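Side-chain contacts in hypothetical protein (Staphylococcus aureus subsp. aureus, PDB 2IL5), which is of unknown function but belongs to the AHSA1-like family of the Bet v 1-like clan, whose helix-grip fold often encloses a hydrophobic ligand pocket: residues Val9-Val14 against Leu137-Lys142; Ala32-Asp37 against Glu88-Thr93; Val108-Phe111 against Gly117-Met120. All coordinates share one frame; numbering follows the deposited sequence.

Contact 1: residues Val9-Val14 against Leu137-Lys142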
loop_
_atom_site.group_PDB
_atom_site.type_symbol
_atom_site.label_atom_id
_atom_site.label_comp_id
_atom_site.label_asym_id
_atom_site.label_seq_id
_atom_site.Cartn_x
_atom_site.Cartn_y
_atom_site.Cartn_z
ATOM N N VAL A 9 -18.493 -5.817 17.141
ATOM C CA VAL A 9 -18.313 -7.254 16.879
ATOM C C VAL A 9 -18.691 -7.659 15.434
ATOM O O VAL A 9 -18.346 -8.760 14.993
ATOM C CB VAL A 9 -18.994 -8.166 17.964
ATOM C CG1 VAL A 9 -20.528 -7.970 18.026
ATOM C CG2 VAL A 9 -18.604 -9.649 17.766
ATOM N N GLU A 10 -19.330 -6.742 14.692
ATOM C CA GLU A 10 -20.002 -7.062 13.422
ATOM C C GLU A 10 -19.253 -6.617 12.147
ATOM O O GLU A 10 -19.629 -6.992 11.039
ATOM C CB GLU A 10 -21.452 -6.553 13.456
ATOM C CG GLU A 10 -22.324 -7.318 14.462
ATOM C CD GLU A 10 -23.806 -6.947 14.411
ATOM O OE1 GLU A 10 -24.254 -6.332 13.418
ATOM O OE2 GLU A 10 -24.533 -7.281 15.373
ATOM N N ASN A 11 -18.204 -5.822 12.326
ATOM C CA ASN A 11 -17.364 -5.373 11.235
ATOM C C ASN A 11 -16.484 -6.511 10.767
ATOM O O ASN A 11 -15.882 -7.204 11.603
ATOM C CB ASN A 11 -16.474 -4.228 11.683
ATOM C CG ASN A 11 -17.240 -2.925 11.931
ATOM O OD1 ASN A 11 -18.431 -2.784 11.614
ATOM N ND2 ASN A 11 -16.533 -1.954 12.500
ATOM N N GLU A 12 -16.416 -6.706 9.445
ATOM C CA GLU A 12 -15.640 -7.795 8.842
ATOM C C GLU A 12 -14.580 -7.191 7.962
ATOM O O GLU A 12 -14.686 -6.030 7.578
ATOM C CB GLU A 12 -16.515 -8.727 7.992
ATOM C CG GLU A 12 -17.609 -9.424 8.749
ATOM C CD GLU A 12 -18.734 -9.923 7.840
ATOM O OE1 GLU A 12 -18.545 -10.019 6.610
ATOM O OE2 GLU A 12 -19.823 -10.233 8.363
ATOM N N HIS A 13 -13.574 -8.012 7.647
ATOM C CA HIS A 13 -12.429 -7.615 6.873
ATOM C C HIS A 13 -12.659 -7.858 5.394
ATOM O O HIS A 13 -13.275 -8.833 5.017
ATOM C CB HIS A 13 -11.205 -8.431 7.299
ATOM C CG HIS A 13 -10.744 -8.157 8.705
ATOM N ND1 HIS A 13 -9.985 -7.054 9.043
ATOM C CD2 HIS A 13 -10.881 -8.877 9.843
ATOM C CE1 HIS A 13 -9.712 -7.087 10.335
ATOM N NE2 HIS A 13 -10.237 -8.186 10.842
ATOM N N VAL A 14 -12.163 -6.969 4.545
ATOM C CA VAL A 14 -11.864 -7.403 3.206
ATOM C C VAL A 14 -10.350 -7.645 3.079
ATOM O O VAL A 14 -9.538 -6.972 3.726
ATOM C CB VAL A 14 -12.462 -6.519 2.077
ATOM C CG1 VAL A 14 -13.969 -6.279 2.318
ATOM C CG2 VAL A 14 -11.753 -5.254 1.951
ATOM N N LEU A 137 -27.262 -8.600 2.740
ATOM C CA LEU A 137 -26.953 -8.341 1.346
ATOM C C LEU A 137 -26.309 -6.989 1.160
ATOM O O LEU A 137 -25.321 -6.856 0.443
ATOM C CB LEU A 137 -28.242 -8.440 0.511
ATOM C CG LEU A 137 -28.027 -8.513 -0.999
ATOM C CD1 LEU A 137 -27.134 -9.705 -1.379
ATOM C CD2 LEU A 137 -29.369 -8.552 -1.743
ATOM N N GLU A 138 -26.866 -5.976 1.792
ATOM C CA GLU A 138 -26.303 -4.638 1.707
ATOM C C GLU A 138 -24.868 -4.574 2.201
ATOM O O GLU A 138 -24.059 -3.892 1.597
ATOM C CB GLU A 138 -27.169 -3.609 2.454
ATOM C CG GLU A 138 -28.514 -3.398 1.832
ATOM C CD GLU A 138 -29.445 -2.605 2.711
ATOM O OE1 GLU A 138 -29.390 -2.741 3.936
ATOM O OE2 GLU A 138 -30.262 -1.852 2.171
ATOM N N TYR A 139 -24.572 -5.267 3.292
ATOM C CA TYR A 139 -23.226 -5.330 3.861
ATOM C C TYR A 139 -22.228 -6.046 2.947
ATOM O O TYR A 139 -21.082 -5.614 2.745
ATOM C CB TYR A 139 -23.259 -6.050 5.209
ATOM C CG TYR A 139 -21.963 -5.842 5.933
ATOM C CD1 TYR A 139 -21.326 -4.587 5.893
ATOM C CD2 TYR A 139 -21.320 -6.890 6.594
ATOM C CE1 TYR A 139 -20.125 -4.381 6.494
ATOM C CE2 TYR A 139 -20.109 -6.678 7.224
ATOM C CZ TYR A 139 -19.526 -5.409 7.162
ATOM O OH TYR A 139 -18.354 -5.157 7.820
ATOM N N LYS A 140 -22.682 -7.164 2.405
ATOM C CA LYS A 140 -21.932 -7.906 1.461
ATOM C C LYS A 140 -21.629 -7.087 0.198
ATOM O O LYS A 140 -20.507 -7.124 -0.288
ATOM C CB LYS A 140 -22.622 -9.235 1.190
ATOM C CG LYS A 140 -22.424 -9.809 -0.213
ATOM C CD LYS A 140 -22.507 -11.364 -0.198
ATOM C CE LYS A 140 -22.316 -11.916 -1.617
ATOM N NZ LYS A 140 -21.741 -13.287 -1.644
ATOM N N GLN A 141 -22.609 -6.331 -0.299
ATOM C CA GLN A 141 -22.401 -5.422 -1.411
ATOM C C GLN A 141 -21.418 -4.285 -1.131
ATOM O O GLN A 141 -20.649 -3.932 -2.010
ATOM C CB GLN A 141 -23.758 -4.912 -1.995
ATOM C CG GLN A 141 -24.634 -6.128 -2.486
ATOM C CD GLN A 141 -26.112 -5.825 -2.953
ATOM O OE1 GLN A 141 -26.617 -6.508 -3.871
ATOM N NE2 GLN A 141 -26.799 -4.853 -2.306
ATOM N N LYS A 142 -21.469 -3.691 0.073
ATOM C CA LYS A 142 -20.509 -2.667 0.494
ATOM C C LYS A 142 -19.050 -3.217 0.589
ATOM O O LYS A 142 -18.123 -2.512 0.249
ATOM C CB LYS A 142 -20.887 -2.069 1.854
ATOM C CG LYS A 142 -19.943 -0.937 2.284
ATOM C CD LYS A 142 -20.271 -0.316 3.619
ATOM C CE LYS A 142 -19.262 0.808 3.990
ATOM N NZ LYS A 142 -19.463 1.195 5.393
#
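Tyr-139 on the long C-terminal helix reaches Glu-12, where the N-terminal chain runs into strand 12-22, a polar and partly buried contact at one end of the fold. The fold is the helix-grip arrangement of Bet v 1-like proteins, in which an antiparallel sheet wraps around this long helix. Here the early turns of helix 136-166 meet strand 12-22 at one edge of the sheet. The two backbones stay well apart, with CA of Glu-12 and CA of Tyr-139 9.4 Å from each other. The tyrosine side chain spans the gap almost alone. Its CG lies anti to the backbone N (chi1 -167°), which carries the ring off the helix and its hydroxyl to the strand backbone. Tyr-139 OH accepts from Glu-12 N and also hydrogen-bonds the carbonyl oxygen of Val-128 on the neighbouring strand. The phenol therefore ties the helix to two adjacent strands at once.

Glu-12 extends beside the ring. Its carboxylate stands at the ring edge, with CD 3.6 Å from Tyr-139 CE2. OE2 lies in the plane of the ring, and the carboxylate is turned 73° from that plane. An edge approach is probably favourable for a negative group, since the ring C-H bonds are slightly positive. The carboxylate has a stronger partner in Lys-143, one helical turn after Tyr-139, which forms a salt bridge with OE1. Asn-11 adds a looser touch, its CA lying 3.6 Å from Tyr-139 OH. The direct polar link is the nearly straight hydrogen bond from Glu-12 N to Tyr-139 OH, 3.0 Å long with 163° at the hydrogen.

Contact 2: residues Ala32-Asp37 against Glu88-Thr93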
loop_
_atom_site.group_PDB
_atom_site.type_symbol
_atom_site.label_atom_id
_atom_site.label_comp_id
_atom_site.label_asym_id
_atom_site.label_seq_id
_atom_site.Cartn_x
_atom_site.Cartn_y
_atom_site.Cartn_z
ATOM N N ALA A 32 11.773 0.345 -3.594
ATOM C CA ALA A 32 10.588 1.182 -3.895
ATOM C C ALA A 32 9.698 1.414 -2.676
ATOM O O ALA A 32 9.084 2.482 -2.553
ATOM C CB ALA A 32 9.780 0.562 -5.029
ATOM N N TRP A 33 9.686 0.413 -1.771
ATOM C CA TRP A 33 8.808 0.313 -0.609
ATOM C C TRP A 33 9.426 0.927 0.621
ATOM O O TRP A 33 8.742 1.117 1.621
ATOM C CB TRP A 33 8.458 -1.163 -0.276
ATOM C CG TRP A 33 7.364 -1.766 -1.178
ATOM C CD1 TRP A 33 7.537 -2.347 -2.427
ATOM C CD2 TRP A 33 5.959 -1.858 -0.889
ATOM N NE1 TRP A 33 6.320 -2.793 -2.915
ATOM C CE2 TRP A 33 5.338 -2.500 -1.999
ATOM C CE3 TRP A 33 5.155 -1.458 0.195
ATOM C CZ2 TRP A 33 3.940 -2.756 -2.042
ATOM C CZ3 TRP A 33 3.752 -1.704 0.137
ATOM C CH2 TRP A 33 3.171 -2.335 -0.968
ATOM N N THR A 34 10.721 1.218 0.551
ATOM C CA THR A 34 11.478 1.489 1.776
ATOM C C THR A 34 12.367 2.691 1.651
ATOM O O THR A 34 13.083 3.046 2.592
ATOM C CB THR A 34 12.328 0.263 2.239
ATOM O OG1 THR A 34 13.179 -0.141 1.179
ATOM C CG2 THR A 34 11.424 -0.904 2.681
ATOM N N LYS A 35 12.315 3.313 0.483
ATOM C CA LYS A 35 12.980 4.576 0.268
ATOM C C LYS A 35 12.034 5.738 0.053
ATOM O O LYS A 35 11.275 5.768 -0.924
ATOM C CB LYS A 35 13.968 4.474 -0.891
ATOM C CG LYS A 35 15.407 4.562 -0.424
ATOM C CD LYS A 35 15.647 5.959 0.226
ATOM C CE LYS A 35 15.505 7.120 -0.797
ATOM N NZ LYS A 35 15.173 8.461 -0.190
ATOM N N LYS A 36 12.127 6.707 0.962
ATOM C CA LYS A 36 11.321 7.940 0.974
ATOM C C LYS A 36 11.121 8.646 -0.373
ATOM O O LYS A 36 9.996 8.965 -0.766
ATOM C CB LYS A 36 11.961 8.930 1.935
ATOM C CG LYS A 36 10.986 9.815 2.638
ATOM C CD LYS A 36 11.540 11.188 2.808
ATOM C CE LYS A 36 12.735 11.189 3.710
ATOM N NZ LYS A 36 13.557 12.368 3.415
ATOM N N ASP A 37 12.211 8.897 -1.081
ATOM C CA ASP A 37 12.109 9.721 -2.269
ATOM C C ASP A 37 11.643 8.906 -3.477
ATOM O O ASP A 37 11.369 9.466 -4.551
ATOM C CB ASP A 37 13.407 10.507 -2.474
ATOM C CG ASP A 37 13.818 11.267 -1.208
ATOM O OD1 ASP A 37 12.996 12.076 -0.704
ATOM O OD2 ASP A 37 14.934 11.024 -0.699
ATOM N N GLU A 88 13.168 -8.802 0.974
ATOM C CA GLU A 88 12.372 -9.993 1.243
ATOM C C GLU A 88 10.943 -9.709 1.717
ATOM O O GLU A 88 9.984 -10.357 1.276
ATOM C CB GLU A 88 13.111 -10.883 2.259
ATOM C CG GLU A 88 12.452 -12.207 2.497
ATOM C CD GLU A 88 13.155 -13.079 3.536
ATOM O OE1 GLU A 88 14.386 -12.909 3.760
ATOM O OE2 GLU A 88 12.463 -13.961 4.108
ATOM N N TYR A 89 10.778 -8.757 2.622
ATOM C CA TYR A 89 9.490 -8.679 3.293
ATOM C C TYR A 89 9.288 -7.382 3.964
ATOM O O TYR A 89 10.126 -6.929 4.742
ATOM C CB TYR A 89 9.316 -9.848 4.283
ATOM C CG TYR A 89 7.968 -9.965 4.983
ATOM C CD1 TYR A 89 6.778 -10.119 4.268
ATOM C CD2 TYR A 89 7.898 -9.995 6.383
ATOM C CE1 TYR A 89 5.527 -10.238 4.931
ATOM C CE2 TYR A 89 6.675 -10.134 7.053
ATOM C CZ TYR A 89 5.502 -10.251 6.322
ATOM O OH TYR A 89 4.309 -10.397 7.008
ATOM N N VAL A 90 8.155 -6.782 3.632
ATOM C CA VAL A 90 7.647 -5.631 4.354
ATOM C C VAL A 90 6.236 -5.941 4.931
ATOM O O VAL A 90 5.332 -6.363 4.203
ATOM C CB VAL A 90 7.592 -4.340 3.445
ATOM C CG1 VAL A 90 7.049 -3.154 4.234
ATOM C CG2 VAL A 90 8.948 -3.996 2.866
ATOM N N LYS A 91 6.103 -5.790 6.246
ATOM C CA LYS A 91 4.813 -5.697 6.946
ATOM C C LYS A 91 4.677 -4.283 7.514
ATOM O O LYS A 91 5.536 -3.805 8.268
ATOM C CB LYS A 91 4.692 -6.717 8.063
ATOM C CG LYS A 91 3.330 -6.770 8.771
ATOM C CD LYS A 91 3.410 -7.881 9.886
ATOM C CE LYS A 91 2.201 -7.972 10.824
ATOM N NZ LYS A 91 0.906 -7.671 10.058
HETATM N N MSE A 92 3.610 -3.607 7.109
HETATM C CA MSE A 92 3.365 -2.268 7.534
HETATM C C MSE A 92 1.866 -2.064 7.797
HETATM O O MSE A 92 1.025 -2.884 7.365
HETATM C CB MSE A 92 3.933 -1.264 6.509
HETATM C CG MSE A 92 3.297 -1.299 5.150
HETATM SE SE MSE A 92 4.228 -0.330 3.802
HETATM C CE MSE A 92 4.057 1.427 4.600
ATOM N N THR A 93 1.553 -1.009 8.554
ATOM C CA THR A 93 0.183 -0.544 8.707
ATOM C C THR A 93 -0.156 0.693 7.843
ATOM O O THR A 93 0.719 1.530 7.480
ATOM C CB THR A 93 -0.219 -0.235 10.156
ATOM O OG1 THR A 93 0.283 1.045 10.541
ATOM C CG2 THR A 93 0.242 -1.299 11.126
#
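Trp-33 and Thr-34 pack on Val-90 and the selenomethionine at position 92, an apolar contact in the protein interior. Val-90 and Met-92 alternate with Tyr-89 and Lys-91 along strand 89-94, so both send their side chains to the same face of the sheet. Met-92 makes the contact with the ring. Its CG sits between the backbone N and the carbonyl carbon (chi1 64°). With chi2 extended, this carries SE into the plane of the indole, at the edge of its six-membered ring. The bend at chi3 turns only the terminal CE. SE lies 3.9 Å from both CE3 and CZ3 of Trp-33. It is a Met-aromatic contact of the edge type, and the two side chains cross at about a right angle.

Val-90 meets the residues nearer the backbone. Its CG2, the branch anti to the carbonyl carbon, lies 4.3 Å from CB of Trp-33 and 4.0 Å from CG2 of Thr-34. Thr-34 splits its branches by character: the methyl turns to the valine, while OG1 hydrogen-bonds the carbonyl oxygen of Tyr-30 in the helix before it.

Other side chains surround the indole. Trp-42 and Phe-110 each meet Trp-33 edge to face. Phe-158 and Met-161 of helix 136-166 also touch it. In the helix-grip fold the short helices after the first strand support the later part of the long helix, as here. The turn between helices 26-32 and 36-39 lies against strand 89-94, with strand 104-112 alongside and the C-terminal helix packed on the tryptophan.

Contact 3: residues Val108-Phe111 against Gly117-Met120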
loop_
_atom_site.group_PDB
_atom_site.type_symbol
_atom_site.label_atom_id
_atom_site.label_comp_id
_atom_site.label_asym_id
_atom_site.label_seq_id
_atom_site.Cartn_x
_atom_site.Cartn_y
_atom_site.Cartn_z
ATOM N N VAL A 108 3.774 -7.665 2.266
ATOM C CA VAL A 108 4.237 -7.810 0.910
ATOM C C VAL A 108 5.582 -8.573 0.896
ATOM O O VAL A 108 6.549 -8.183 1.546
ATOM C CB VAL A 108 4.270 -6.435 0.122
ATOM C CG1 VAL A 108 5.225 -5.456 0.763
ATOM C CG2 VAL A 108 4.630 -6.667 -1.383
ATOM N N GLU A 109 5.604 -9.685 0.158
ATOM C CA GLU A 109 6.787 -10.494 0.035
ATOM C C GLU A 109 7.386 -10.447 -1.382
ATOM O O GLU A 109 6.658 -10.455 -2.370
ATOM C CB GLU A 109 6.488 -11.929 0.479
ATOM C CG GLU A 109 7.679 -12.557 1.192
ATOM C CD GLU A 109 7.425 -13.941 1.752
ATOM O OE1 GLU A 109 6.265 -14.426 1.754
ATOM O OE2 GLU A 109 8.419 -14.531 2.234
ATOM N N PHE A 110 8.727 -10.407 -1.440
ATOM C CA PHE A 110 9.509 -10.335 -2.681
ATOM C C PHE A 110 10.331 -11.625 -2.882
ATOM O O PHE A 110 11.138 -11.982 -2.026
ATOM C CB PHE A 110 10.431 -9.099 -2.642
ATOM C CG PHE A 110 9.733 -7.848 -2.203
ATOM C CD1 PHE A 110 9.796 -7.427 -0.874
ATOM C CD2 PHE A 110 8.954 -7.119 -3.097
ATOM C CE1 PHE A 110 9.095 -6.286 -0.436
ATOM C CE2 PHE A 110 8.267 -5.981 -2.675
ATOM C CZ PHE A 110 8.341 -5.559 -1.347
ATOM N N PHE A 111 10.099 -12.344 -3.974
ATOM C CA PHE A 111 10.873 -13.545 -4.303
ATOM C C PHE A 111 11.654 -13.345 -5.583
ATOM O O PHE A 111 11.133 -12.783 -6.548
ATOM C CB PHE A 111 9.965 -14.764 -4.486
ATOM C CG PHE A 111 9.241 -15.180 -3.241
ATOM C CD1 PHE A 111 8.029 -14.567 -2.883
ATOM C CD2 PHE A 111 9.755 -16.200 -2.428
ATOM C CE1 PHE A 111 7.355 -14.948 -1.725
ATOM C CE2 PHE A 111 9.064 -16.604 -1.263
ATOM C CZ PHE A 111 7.857 -15.979 -0.925
ATOM N N GLY A 117 13.497 -10.716 -12.392
ATOM C CA GLY A 117 13.933 -10.209 -11.109
ATOM C C GLY A 117 13.091 -10.769 -9.987
ATOM O O GLY A 117 13.541 -11.606 -9.226
ATOM N N THR A 118 11.854 -10.305 -9.886
ATOM C CA THR A 118 11.053 -10.576 -8.687
ATOM C C THR A 118 9.606 -10.948 -8.925
ATOM O O THR A 118 8.944 -10.418 -9.822
ATOM C CB THR A 118 11.237 -9.476 -7.580
ATOM O OG1 THR A 118 10.018 -9.245 -6.800
ATOM C CG2 THR A 118 11.712 -8.234 -8.155
ATOM N N GLN A 119 9.160 -11.921 -8.129
ATOM C CA GLN A 119 7.749 -12.129 -7.832
ATOM C C GLN A 119 7.337 -11.351 -6.584
ATOM O O GLN A 119 7.890 -11.533 -5.498
ATOM C CB GLN A 119 7.470 -13.604 -7.596
ATOM C CG GLN A 119 6.021 -13.926 -7.372
ATOM C CD GLN A 119 5.810 -15.379 -7.034
ATOM O OE1 GLN A 119 6.682 -16.023 -6.454
ATOM N NE2 GLN A 119 4.642 -15.909 -7.383
HETATM N N MSE A 120 6.339 -10.490 -6.734
HETATM C CA MSE A 120 5.875 -9.704 -5.623
HETATM C C MSE A 120 4.490 -10.163 -5.255
HETATM O O MSE A 120 3.570 -10.099 -6.070
HETATM C CB MSE A 120 5.890 -8.223 -5.955
HETATM C CG MSE A 120 5.499 -7.327 -4.779
HETATM SE SE MSE A 120 5.280 -5.447 -5.285
HETATM C CE MSE A 120 3.494 -5.443 -6.002
#
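The side chain of Met-120, a selenomethionine, leaves its strand with CG anti to the backbone N (chi1 -176°). This torsion brings CG against both Val-108 and Phe-110 on the facing strand; the bend at chi3 turns only the terminal CE. Phe-110 differs, with CG anti to the carbonyl carbon (chi1 -47°), and its side chain runs beside that of Met-120 in the same direction. Met-120 CG lies 3.6 Å from Val-108 CG2 and 3.7 Å from Phe-110 CE2. SE stands 5.3 Å from the centroid of the Phe-110 ring, an oblique Met-aromatic contact. The same face carries Thr-118, whose OG1 is buried with no hydrogen-bonding partner in the model. Val-29 of helix 26-32 covers this cluster, touching Phe-110, Thr-118 and Met-120.

On the other face Phe-111 and Gln-119 also lie side by side. Gln-119 OE1 comes within 4.0 Å of Phe-111 CB, and the amide is tilted 63° to the ring. The far end of this amide has its own partner, since NE2 hydrogen-bonds Glu-19 on the next strand.

The backbone sets this register. Phe-111 and Gln-119 are a hydrogen-bonded pair joined by two bonds, both in the carbonyl plane. Phe-111 N to Gln-119 O is 2.8 Å and nearly straight, and Gln-119 N to Phe-111 O is 2.7 Å. Phe-110 and Met-120 form the next, non-hydrogen-bonded pair, where CA-H...O contacts fill in. One of these runs from Met-120 CA to Glu-109 O at 3.4 Å. Such alternating pairs mark antiparallel strands. Strands 104-112 and 118-128 follow each other in the chain and so form a beta hairpin, within the sheet of the helix-grip fold.

Overall arrangement
All three contacts reach one antiparallel sheet. Contacts 2 and 3 adjoin, with centres 12 Å apart. Strands 89-94 and 104-112, one from each of these two contacts, are neighbours in the sheet, probably hydrogen-bonded from Val-90 O to Val-108 N at 2.8 Å. Contact 1 lies apart, its centre about 29 Å from contact 2 and 31 Å from contact 3. Along the chain contact 1 opens first and closes last; contact 2 closes before contact 3 opens. Helix 136-166 supplies one segment of contact 1, and further along it packs on Trp-33 of contact 2. The helix thus runs across the sheet and links both regions, consistent with the helix-grip architecture of this family.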